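Local coordinates for N5-Carboxyaminoimidazole ribonucleotide synthetase (Staphylococcus aureus subsp. aureus, PDB 3ORQ), which catalyses the ATP-dependent conversion of 5-aminoimidazole ribonucleotide and bicarbonate to N5-carboxyaminoimidazole ribonucleotide in purine biosynthesis, at residues A13-I18 with M34-V39; L41-D46 with A59-E64; Y79-I84 with A272-N277; H339-S344 with M352-V357. All coordinates share one frame; numbering follows the deposited sequence.

Contact 1: residues A13-I18 with M34-V39; sequences ATIGII and MGYKVV
Ile15 pushes its CD1 methyl against the base of Tyr36, 3.7 Å from Tyr36 CB. Its CG1 branch lies beside the backbone N (chi1 -61°) and chi2 is extended, which carries CD1 across to the root of the ring. Ala13 CB lies beside the ring, 4.2 Å from Tyr36 CD1. The carbonyl O of Ala13 sits at the ring edge, near its plane. Further along, Ile17 CD1 meets Val38 CG1 at 4.1 Å. Ile15 and Val38 share one face of the sheet, under helix 22-33, where Val38 packs on Ala28 and Ala31, and Ile15 on Ala31. On the other face, Thr14 CG2 meets Val39 CG2 at 3.8 Å, while Thr14 OG1 rests against the aliphatic stem of Lys37. Gly16 pairs with Val39 and adds no bulk there.

These are the parallel first and second strands of a Rossmann-like beta-alpha-beta unit, joined through helix 22-33. Gly35, at positive phi, closes that helix in a Schellman motif. Four backbone bonds alternate between the strands: Lys37 N to Ala13 O, Ile15 N to Lys37 O (2.9 Å, 174° at the hydrogen), Val39 N to Ile15 O, and Ile17 N to Val39 O. Tyr36 OH binds Leu9 O. The chemistry is thus backbone polarity satisfied strand to strand, with mainly apolar branches packed on both faces.

Contact 2: residues L41-D46 with A59-E64; sequences LDPSED and AKYDDE
Tyr61 and Asp42 meet near the C-terminal end of strand 37-42, in the Rossmann-like domain. There the loop leading from strand 55-58 into helix 64-73 folds over the chain that leaves the neighbouring parallel strand.

The polar contacts centre on Asp42. Tyr61 OH donates to Asp42 OD1 at 2.7 Å, coming from above the carboxylate plane, with ring and carboxylate turned 84° apart. OD1 also accepts from Gly20 N, in the glycine-rich turn after strand 14-18. The other oxygen, OD2, uses its anti lone pair to take Ser44 N at 2.9 Å, an Asx turn. Both carboxylate oxygens are therefore held, which should restrict the rotation of the group. Asp42 CG stands anti to the backbone N (chi1 -167°), which brings the carboxylate alongside the phenol. A longer backbone bond runs from Ala59 N to Asp42 O (3.3 Å), with the donor well above the carbonyl plane. Ser44 OG in turn accepts from Asp46 N, an ST turn.

Among the apolar contacts, Leu41 packs beside the same ring: its CD2 lies 4.0 Å from Tyr61 CD1 and also rests on Ala59 O. Leu41 continues onto Ala66 and Leu67 of helix 64-73. That helix is capped at its start by Asp63, whose OD1 accepts from Ala66 N.

The third kind is CH-pi. Pro43 crosses Tyr61 at about a right angle and sets CD over one ring face, 3.8 Å from the centroid and nearest to CZ at 3.4 Å.

Contact 3: residues Y79-I84 with A272-N277; sequences YEFENI and APRPHN
Glu80 and Arg274 mark the nearest backbone approach of two loops, with CA atoms 6.4 Å apart. One loop follows strand 76-79 of the Rossmann-like domain. The other follows strand 266-272 of the ATP-grasp domain, so the contact joins the two. Pro273 is the centre of an inverse gamma turn, closed by a weak bond from Arg274 N to Ala272 O. No direct backbone hydrogen bond spans the loops. A water bridges them instead, donating to Tyr79 O and Pro273 O at 2.8 Å each.

Among the side chains, Tyr79 brings its ring edge to the same carbonyl, with CE1 3.4 Å from Pro273 O. Glu82 CG packs on Pro273 CG and CD, and the bend at chi2 (101°) turns the carboxylate to Arg274. Arg274 runs extended from CG to NE, and its CD passes 3.4 Å from Glu80 O. One guanidinium face lies over Ala272 CB; Phe81 CE1 is above the opposite face, toward the rim. Arg274 NH1 donates in the carbonyl plane to Pro275 O at 3.0 Å. This further limits rotation of the group. Phe81 also packs on Tyr157, which lines the pyrophosphate pocket and is probably also part of the ATP site. The salt bridge is made by NE: Arg274 NE donates to Glu82 OE1 at 3.1 Å, close to the guanidinium plane but from above the carboxylate plane.

Contact 4: residues H339-S344 with M352-V357; sequences HIYGKS and MGHMTV. With POP (pyrophosphate 2-), chain E.
His339 and His354 stack face over face in an offset pair, centroids 4.1 Å apart and planes at 20°. They lie on one side of the antiparallel hairpin of strands 338-340 and 351-358. This is the tight end. His339 N and His354 O, and His354 N and His339 O, make the paired backbone bonds, and Tyr341 N adds a third to Met352 O. Gly353 lets the Tyr341 ring lie down on the strand: its CA is 3.4 Å from the ring centroid, over the centre. Gly353 CA also comes within 3.0 Å of His339 O. Met352 and Gly353 form a classic bulge against Leu318 on the next strand.

Tyr341 OH hydrogen-bonds His354 ND1 at 2.6 Å, at the ring edge; either atom could be the donor. His354 CG lies between the backbone N and carbonyl carbon (chi1 68°), which presents one ring face to His339 CB and the ring edge to Tyr341. His339 NE2 binds Glu284. The selenomethionine Met352 folds back, bent at chi2 and chi3, to lay CE against Lys343 O (3.7 Å) and CB.

The turn side is looser. There Gly342 is exposed, and a water links its N to Met352 O. Lys343 is extended beyond CG, and NZ donates to O5 of the pyrophosphate at 3.0 Å, to Gln22 OE1 and to Lys351 O. Arg350 also binds this anion. The hairpin thus pairs a close-packed aromatic cluster with a lysine that binds pyrophosphate here, consistent with a site for an anionic group.

In the fold
Contacts 1 and 2 share strand 37-42 and follow its length: contact 1 is buried sheet core, contact 2 the partly buried loop end. Ile17 O receives Leu41 N, and Ile18 packs on Tyr61. The centre of contact 3 is about 6 Å from the centre of the chain, the shortest such distance of the four; it touches both through Ile18 with Glu80 and Tyr61 with Asn83. Contact 4 is a second buried strand pair, antiparallel, in the C-terminal domain; only Asp46 with Ser344 brings it to contact 2. Chemistry follows place: aliphatic packing in contact 1, a gripped carboxylate in contact 2, a salt bridge between domains in contact 3, and aromatic stacking beside a bound anion in contact 4.

Contact 1: residues A13-I18 with M34-V39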
# COMPACT_ATOMS: atom_id res chain seq x y z
N ALA A 13 -12.37 13.72 -5.08
CA ALA A 13 -13.13 13.38 -6.28
C ALA A 13 -13.34 11.87 -6.33
O ALA A 13 -12.69 11.11 -5.56
CB ALA A 13 -12.41 13.85 -7.50
N THR A 14 -14.24 11.43 -7.21
CA THR A 14 -14.57 10.03 -7.33
C THR A 14 -14.06 9.36 -8.61
O THR A 14 -14.28 9.84 -9.71
CB THR A 14 -16.09 9.85 -7.26
OG1 THR A 14 -16.58 10.39 -6.02
CG2 THR A 14 -16.43 8.36 -7.33
N ILE A 15 -13.44 8.20 -8.45
CA ILE A 15 -12.89 7.47 -9.55
C ILE A 15 -13.72 6.24 -9.79
O ILE A 15 -13.98 5.47 -8.88
CB ILE A 15 -11.42 7.07 -9.26
CG1 ILE A 15 -10.55 8.33 -9.05
CG2 ILE A 15 -10.86 6.19 -10.38
CD1 ILE A 15 -9.03 8.03 -8.74
N GLY A 16 -14.17 6.06 -11.03
CA GLY A 16 -14.91 4.88 -11.43
C GLY A 16 -13.99 3.84 -12.04
O GLY A 16 -13.09 4.19 -12.81
N ILE A 17 -14.19 2.56 -11.67
CA ILE A 17 -13.39 1.46 -12.20
C ILE A 17 -14.29 0.40 -12.80
O ILE A 17 -15.12 -0.20 -12.13
CB ILE A 17 -12.51 0.76 -11.12
CG1 ILE A 17 -11.51 1.73 -10.47
CG2 ILE A 17 -11.69 -0.36 -11.75
CD1 ILE A 17 -10.67 1.02 -9.34
N ILE A 18 -14.08 0.14 -14.08
CA ILE A 18 -14.80 -0.94 -14.71
C ILE A 18 -13.96 -2.21 -14.57
O ILE A 18 -12.88 -2.31 -15.19
CB ILE A 18 -15.03 -0.62 -16.19
CG1 ILE A 18 -15.72 0.75 -16.31
CG2 ILE A 18 -15.85 -1.75 -16.84
CD1 ILE A 18 -15.82 1.28 -17.78
N MSE A 34 -4.64 7.94 -1.44
CA MSE A 34 -4.50 9.33 -1.91
C MSE A 34 -5.73 10.20 -1.64
O MSE A 34 -5.73 11.39 -1.96
CB MSE A 34 -4.18 9.37 -3.42
CG MSE A 34 -2.76 8.98 -3.74
SE MSE A 34 -2.41 8.78 -5.66
CE MSE A 34 -0.73 7.80 -5.41
N GLY A 35 -6.79 9.61 -1.10
CA GLY A 35 -7.98 10.40 -0.74
C GLY A 35 -9.02 10.58 -1.85
O GLY A 35 -9.82 11.51 -1.78
N TYR A 36 -9.02 9.70 -2.85
CA TYR A 36 -10.09 9.61 -3.85
C TYR A 36 -11.12 8.56 -3.41
O TYR A 36 -10.78 7.56 -2.76
CB TYR A 36 -9.52 9.24 -5.23
CG TYR A 36 -8.64 10.33 -5.77
CD1 TYR A 36 -9.19 11.44 -6.37
CD2 TYR A 36 -7.26 10.28 -5.62
CE1 TYR A 36 -8.40 12.47 -6.83
CE2 TYR A 36 -6.44 11.32 -6.08
CZ TYR A 36 -7.04 12.43 -6.66
OH TYR A 36 -6.29 13.47 -7.13
N LYS A 37 -12.38 8.79 -3.76
CA LYS A 37 -13.39 7.80 -3.50
C LYS A 37 -13.43 6.86 -4.68
O LYS A 37 -13.01 7.22 -5.78
CB LYS A 37 -14.75 8.46 -3.28
CG LYS A 37 -14.73 9.48 -2.16
CD LYS A 37 -16.06 10.24 -2.18
CE LYS A 37 -16.12 11.30 -1.08
NZ LYS A 37 -16.12 10.62 0.22
N VAL A 38 -13.93 5.65 -4.46
CA VAL A 38 -13.90 4.66 -5.52
C VAL A 38 -15.26 4.02 -5.70
O VAL A 38 -15.82 3.50 -4.74
CB VAL A 38 -12.91 3.52 -5.19
CG1 VAL A 38 -13.03 2.40 -6.23
CG2 VAL A 38 -11.46 4.04 -5.12
N VAL A 39 -15.76 4.05 -6.94
CA VAL A 39 -16.94 3.26 -7.33
C VAL A 39 -16.48 2.16 -8.29
O VAL A 39 -15.78 2.42 -9.26
CB VAL A 39 -18.00 4.15 -8.03
CG1 VAL A 39 -19.15 3.31 -8.49
CG2 VAL A 39 -18.52 5.18 -7.05

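Contact 2: residues L41-D46 with A59-E64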
# COMPACT_ATOMS: atom_id res chain seq x y z
N LEU A 41 -17.41 -1.30 -10.76
CA LEU A 41 -18.43 -2.05 -11.50
C LEU A 41 -17.86 -3.43 -11.90
O LEU A 41 -16.78 -3.53 -12.51
CB LEU A 41 -18.89 -1.28 -12.75
CG LEU A 41 -20.09 -1.85 -13.52
CD1 LEU A 41 -20.93 -0.76 -14.24
CD2 LEU A 41 -19.66 -2.94 -14.49
N ASP A 42 -18.58 -4.48 -11.54
CA ASP A 42 -18.16 -5.84 -11.86
C ASP A 42 -19.43 -6.70 -11.78
O ASP A 42 -20.27 -6.46 -10.90
CB ASP A 42 -17.11 -6.31 -10.83
CG ASP A 42 -16.38 -7.58 -11.26
OD1 ASP A 42 -15.23 -7.50 -11.75
OD2 ASP A 42 -16.97 -8.68 -11.16
N PRO A 43 -19.56 -7.71 -12.65
CA PRO A 43 -20.71 -8.64 -12.59
C PRO A 43 -20.74 -9.54 -11.36
O PRO A 43 -21.79 -10.06 -10.98
CB PRO A 43 -20.53 -9.51 -13.87
CG PRO A 43 -19.02 -9.38 -14.21
CD PRO A 43 -18.69 -7.96 -13.82
N SER A 44 -19.59 -9.72 -10.71
CA SER A 44 -19.51 -10.68 -9.63
C SER A 44 -19.49 -10.01 -8.24
O SER A 44 -18.64 -9.12 -7.95
CB SER A 44 -18.30 -11.59 -9.82
OG SER A 44 -18.09 -12.34 -8.64
N GLU A 45 -20.39 -10.46 -7.38
CA GLU A 45 -20.50 -9.90 -6.04
C GLU A 45 -19.35 -10.35 -5.13
O GLU A 45 -19.18 -9.80 -4.03
CB GLU A 45 -21.84 -10.27 -5.40
CG GLU A 45 -21.90 -11.69 -4.86
CD GLU A 45 -23.28 -12.07 -4.36
OE1 GLU A 45 -24.17 -11.18 -4.32
OE2 GLU A 45 -23.48 -13.26 -4.02
N ASP A 46 -18.58 -11.33 -5.59
CA ASP A 46 -17.38 -11.79 -4.87
C ASP A 46 -16.10 -11.16 -5.42
O ASP A 46 -15.01 -11.54 -5.02
CB ASP A 46 -17.26 -13.33 -4.90
CG ASP A 46 -18.45 -14.03 -4.21
OD1 ASP A 46 -18.84 -13.62 -3.07
OD2 ASP A 46 -19.01 -15.00 -4.82
N ALA A 59 -23.03 -5.34 -12.21
CA ALA A 59 -23.60 -5.37 -13.54
C ALA A 59 -22.58 -5.93 -14.53
O ALA A 59 -21.39 -5.89 -14.29
CB ALA A 59 -24.04 -3.97 -13.95
N LYS A 60 -23.06 -6.44 -15.65
CA LYS A 60 -22.17 -6.91 -16.72
C LYS A 60 -21.49 -5.74 -17.41
O LYS A 60 -21.96 -4.59 -17.37
CB LYS A 60 -22.94 -7.75 -17.75
CG LYS A 60 -23.62 -8.98 -17.16
CD LYS A 60 -24.22 -9.85 -18.23
CE LYS A 60 -24.73 -11.11 -17.59
NZ LYS A 60 -24.96 -12.17 -18.61
N TYR A 61 -20.37 -6.03 -18.06
CA TYR A 61 -19.59 -4.99 -18.73
C TYR A 61 -20.25 -4.45 -20.01
O TYR A 61 -19.88 -3.39 -20.50
CB TYR A 61 -18.19 -5.48 -19.01
CG TYR A 61 -17.44 -6.01 -17.79
CD1 TYR A 61 -17.14 -5.18 -16.71
CD2 TYR A 61 -17.01 -7.34 -17.74
CE1 TYR A 61 -16.41 -5.67 -15.59
CE2 TYR A 61 -16.28 -7.84 -16.65
CZ TYR A 61 -15.98 -6.98 -15.58
OH TYR A 61 -15.30 -7.49 -14.49
N ASP A 62 -21.23 -5.16 -20.54
CA ASP A 62 -22.00 -4.69 -21.71
C ASP A 62 -23.27 -3.92 -21.30
O ASP A 62 -23.98 -3.41 -22.16
CB ASP A 62 -22.40 -5.87 -22.61
CG ASP A 62 -23.21 -6.95 -21.85
OD1 ASP A 62 -22.77 -7.30 -20.74
OD2 ASP A 62 -24.26 -7.45 -22.33
N ASP A 63 -23.55 -3.85 -19.99
CA ASP A 63 -24.80 -3.28 -19.47
C ASP A 63 -24.74 -1.74 -19.48
O ASP A 63 -24.09 -1.11 -18.63
CB ASP A 63 -25.06 -3.88 -18.08
CG ASP A 63 -26.34 -3.39 -17.42
OD1 ASP A 63 -26.91 -2.36 -17.82
OD2 ASP A 63 -26.79 -4.04 -16.44
N GLU A 64 -25.42 -1.15 -20.47
CA GLU A 64 -25.37 0.29 -20.75
C GLU A 64 -25.97 1.17 -19.64
O GLU A 64 -25.44 2.25 -19.37
CB GLU A 64 -26.04 0.60 -22.12
CG GLU A 64 -25.96 2.07 -22.56
CD GLU A 64 -26.50 2.35 -24.00
OE1 GLU A 64 -26.49 1.43 -24.88
OE2 GLU A 64 -26.93 3.50 -24.23

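Contact 3: residues Y79-I84 with A272-N277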
# COMPACT_ATOMS: atom_id res chain seq x y z
N TYR A 79 -10.46 1.72 -16.42
CA TYR A 79 -10.89 0.35 -16.58
C TYR A 79 -9.74 -0.51 -16.20
O TYR A 79 -8.58 -0.10 -16.34
CB TYR A 79 -11.35 0.02 -18.02
CG TYR A 79 -10.47 0.60 -19.09
CD1 TYR A 79 -9.27 -0.01 -19.45
CD2 TYR A 79 -10.82 1.77 -19.75
CE1 TYR A 79 -8.42 0.56 -20.43
CE2 TYR A 79 -9.99 2.33 -20.78
CZ TYR A 79 -8.81 1.72 -21.08
OH TYR A 79 -8.03 2.25 -22.04
N GLU A 80 -10.08 -1.71 -15.78
CA GLU A 80 -9.16 -2.64 -15.18
C GLU A 80 -8.87 -3.79 -16.16
O GLU A 80 -7.86 -4.47 -16.03
CB GLU A 80 -9.80 -3.17 -13.87
CG GLU A 80 -9.01 -4.21 -13.17
CD GLU A 80 -9.74 -5.52 -12.92
OE1 GLU A 80 -9.14 -6.39 -12.28
OE2 GLU A 80 -10.87 -5.70 -13.36
N PHE A 81 -9.73 -4.02 -17.13
CA PHE A 81 -9.48 -5.12 -18.06
C PHE A 81 -10.09 -4.79 -19.43
O PHE A 81 -11.08 -4.07 -19.52
CB PHE A 81 -10.05 -6.43 -17.47
CG PHE A 81 -9.20 -7.69 -17.74
CD1 PHE A 81 -8.11 -8.01 -16.92
CD2 PHE A 81 -9.55 -8.59 -18.77
CE1 PHE A 81 -7.34 -9.18 -17.15
CE2 PHE A 81 -8.79 -9.77 -19.01
CZ PHE A 81 -7.69 -10.06 -18.20
N GLU A 82 -9.49 -5.31 -20.50
CA GLU A 82 -9.91 -5.05 -21.87
C GLU A 82 -11.27 -5.64 -22.24
O GLU A 82 -11.66 -5.61 -23.39
CB GLU A 82 -8.87 -5.59 -22.84
CG GLU A 82 -7.45 -5.28 -22.45
CD GLU A 82 -6.74 -6.43 -21.78
OE1 GLU A 82 -7.22 -6.92 -20.74
OE2 GLU A 82 -5.67 -6.83 -22.30
N ASN A 83 -11.99 -6.15 -21.24
CA ASN A 83 -13.32 -6.73 -21.43
C ASN A 83 -14.25 -5.91 -22.33
O ASN A 83 -14.62 -6.36 -23.40
CB ASN A 83 -14.03 -6.91 -20.07
CG ASN A 83 -13.06 -7.13 -18.92
OD1 ASN A 83 -12.54 -8.23 -18.72
ND2 ASN A 83 -12.82 -6.07 -18.14
N ILE A 84 -14.60 -4.71 -21.85
CA ILE A 84 -15.68 -3.89 -22.41
C ILE A 84 -15.65 -3.69 -23.92
O ILE A 84 -14.59 -3.69 -24.53
CB ILE A 84 -15.74 -2.51 -21.70
CG1 ILE A 84 -16.79 -1.61 -22.38
CG2 ILE A 84 -14.36 -1.87 -21.64
CD1 ILE A 84 -17.16 -0.35 -21.64
N ALA A 272 -0.81 -4.39 -23.25
CA ALA A 272 -1.92 -4.36 -22.29
C ALA A 272 -2.15 -2.91 -21.88
O ALA A 272 -1.25 -2.28 -21.34
CB ALA A 272 -1.60 -5.22 -21.07
N PRO A 273 -3.34 -2.37 -22.18
CA PRO A 273 -3.67 -0.97 -21.90
C PRO A 273 -4.12 -0.85 -20.42
O PRO A 273 -5.18 -0.27 -20.09
CB PRO A 273 -4.82 -0.71 -22.84
CG PRO A 273 -5.55 -2.10 -22.91
CD PRO A 273 -4.47 -3.11 -22.80
N ARG A 274 -3.29 -1.39 -19.53
CA ARG A 274 -3.63 -1.40 -18.11
C ARG A 274 -2.37 -1.69 -17.34
O ARG A 274 -1.36 -2.07 -17.94
CB ARG A 274 -4.70 -2.48 -17.82
CG ARG A 274 -4.36 -3.80 -18.52
CD ARG A 274 -5.19 -4.98 -18.05
NE ARG A 274 -4.85 -6.15 -18.83
CZ ARG A 274 -3.82 -6.95 -18.58
NH1 ARG A 274 -3.03 -6.71 -17.55
NH2 ARG A 274 -3.58 -8.01 -19.36
N PRO A 275 -2.42 -1.55 -15.99
CA PRO A 275 -1.39 -2.21 -15.19
C PRO A 275 -1.35 -3.68 -15.57
O PRO A 275 -2.34 -4.22 -16.07
CB PRO A 275 -1.89 -2.02 -13.77
CG PRO A 275 -2.59 -0.61 -13.84
CD PRO A 275 -3.30 -0.70 -15.16
N HIS A 276 -0.23 -4.33 -15.34
CA HIS A 276 -0.03 -5.68 -15.88
C HIS A 276 0.62 -6.52 -14.81
O HIS A 276 1.37 -6.00 -13.98
CB HIS A 276 0.86 -5.56 -17.14
CG HIS A 276 1.19 -6.86 -17.81
ND1 HIS A 276 2.33 -7.59 -17.50
CD2 HIS A 276 0.59 -7.52 -18.84
CE1 HIS A 276 2.39 -8.66 -18.29
NE2 HIS A 276 1.35 -8.64 -19.10
N ASN A 277 0.33 -7.82 -14.83
CA ASN A 277 0.85 -8.78 -13.84
C ASN A 277 2.37 -8.63 -13.62
O ASN A 277 2.88 -8.81 -12.49
CB ASN A 277 0.56 -10.20 -14.33
CG ASN A 277 0.60 -11.23 -13.21
OD1 ASN A 277 1.05 -10.98 -12.07
ND2 ASN A 277 0.06 -12.40 -13.52
O HOH W 1 -6.30 0.75 -17.72

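Contact 4: residues H339-S344 with M352-V357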
# COMPACT_ATOMS: atom_id res chain seq x y z
N HIS A 339 0.73 -11.22 -1.16
CA HIS A 339 -0.54 -10.59 -1.57
C HIS A 339 -1.56 -11.68 -1.85
O HIS A 339 -1.33 -12.54 -2.71
CB HIS A 339 -0.37 -9.80 -2.88
CG HIS A 339 0.40 -8.53 -2.72
ND1 HIS A 339 -0.16 -7.29 -2.95
CD2 HIS A 339 1.67 -8.31 -2.32
CE1 HIS A 339 0.75 -6.36 -2.74
NE2 HIS A 339 1.86 -6.94 -2.34
N ILE A 340 -2.69 -11.68 -1.14
CA ILE A 340 -3.71 -12.70 -1.41
C ILE A 340 -4.93 -11.93 -1.81
O ILE A 340 -5.40 -11.09 -1.04
CB ILE A 340 -3.98 -13.63 -0.18
CG1 ILE A 340 -2.99 -14.79 -0.17
CG2 ILE A 340 -5.33 -14.32 -0.33
CD1 ILE A 340 -1.63 -14.41 0.11
N TYR A 341 -5.42 -12.19 -3.01
CA TYR A 341 -6.40 -11.30 -3.60
C TYR A 341 -7.73 -11.36 -2.90
O TYR A 341 -8.42 -10.35 -2.81
CB TYR A 341 -6.57 -11.54 -5.10
CG TYR A 341 -5.26 -11.34 -5.81
CD1 TYR A 341 -4.34 -10.40 -5.37
CD2 TYR A 341 -4.95 -12.12 -6.94
CE1 TYR A 341 -3.09 -10.20 -6.05
CE2 TYR A 341 -3.70 -11.95 -7.64
CZ TYR A 341 -2.80 -11.00 -7.21
OH TYR A 341 -1.59 -10.86 -7.89
N GLY A 342 -8.05 -12.53 -2.34
CA GLY A 342 -9.32 -12.70 -1.62
C GLY A 342 -10.43 -13.35 -2.47
O GLY A 342 -11.61 -13.28 -2.10
N LYS A 343 -10.06 -13.97 -3.59
CA LYS A 343 -11.05 -14.65 -4.42
C LYS A 343 -11.63 -15.89 -3.66
O LYS A 343 -10.88 -16.63 -3.00
CB LYS A 343 -10.43 -15.07 -5.71
CG LYS A 343 -9.78 -13.92 -6.45
CD LYS A 343 -9.15 -14.35 -7.74
CE LYS A 343 -8.63 -13.11 -8.44
NZ LYS A 343 -8.12 -13.39 -9.80
N SER A 344 -12.94 -16.08 -3.69
CA SER A 344 -13.52 -17.17 -2.84
C SER A 344 -13.43 -18.57 -3.44
O SER A 344 -13.45 -19.53 -2.72
CB SER A 344 -14.96 -16.87 -2.40
OG SER A 344 -15.79 -16.72 -3.52
N MSE A 352 -4.40 -16.35 -7.68
CA MSE A 352 -5.05 -16.15 -6.38
C MSE A 352 -4.31 -15.08 -5.58
O MSE A 352 -4.83 -14.57 -4.57
CB MSE A 352 -5.07 -17.48 -5.58
CG MSE A 352 -5.72 -18.67 -6.36
SE MSE A 352 -7.59 -18.42 -6.78
CE MSE A 352 -8.35 -18.43 -5.07
N GLY A 353 -3.08 -14.80 -5.98
CA GLY A 353 -2.26 -13.83 -5.27
C GLY A 353 -0.89 -13.79 -5.90
O GLY A 353 -0.70 -14.37 -6.98
N HIS A 354 0.05 -13.10 -5.24
CA HIS A 354 1.45 -13.15 -5.66
C HIS A 354 2.34 -12.86 -4.45
O HIS A 354 1.88 -12.43 -3.36
CB HIS A 354 1.72 -12.16 -6.81
CG HIS A 354 1.63 -10.71 -6.40
ND1 HIS A 354 0.46 -9.99 -6.49
CD2 HIS A 354 2.57 -9.86 -5.92
CE1 HIS A 354 0.68 -8.75 -6.08
NE2 HIS A 354 1.95 -8.65 -5.71
N MSE A 355 3.62 -13.10 -4.64
CA MSE A 355 4.58 -12.83 -3.62
C MSE A 355 5.74 -12.07 -4.24
O MSE A 355 6.11 -12.28 -5.40
CB MSE A 355 5.04 -14.13 -2.94
CG MSE A 355 5.46 -15.24 -3.87
SE MSE A 355 6.08 -16.78 -2.82
CE MSE A 355 4.69 -16.85 -1.67
N THR A 356 6.30 -11.16 -3.48
CA THR A 356 7.40 -10.38 -3.97
C THR A 356 8.52 -10.48 -2.96
O THR A 356 8.37 -10.08 -1.78
CB THR A 356 7.00 -8.91 -4.11
OG1 THR A 356 5.98 -8.82 -5.11
CG2 THR A 356 8.22 -8.05 -4.53
N VAL A 357 9.64 -10.99 -3.44
CA VAL A 357 10.80 -11.20 -2.62
C VAL A 357 11.85 -10.15 -2.95
O VAL A 357 12.45 -10.18 -4.00
CB VAL A 357 11.36 -12.61 -2.84
CG1 VAL A 357 12.37 -12.94 -1.80
CG2 VAL A 357 10.21 -13.68 -2.84
P1 POP E . -10.46 -16.55 -14.47
O1 POP E . -11.39 -16.72 -15.66
O2 POP E . -10.40 -17.78 -13.60
O3 POP E . -9.07 -16.20 -14.94
O POP E . -11.15 -15.33 -13.67
P2 POP E . -10.30 -14.29 -12.79
O4 POP E . -9.62 -13.30 -13.71
O5 POP E . -9.31 -15.07 -11.97
O6 POP E . -11.27 -13.60 -11.87
O HOH W 2 -7.22 -14.97 -3.31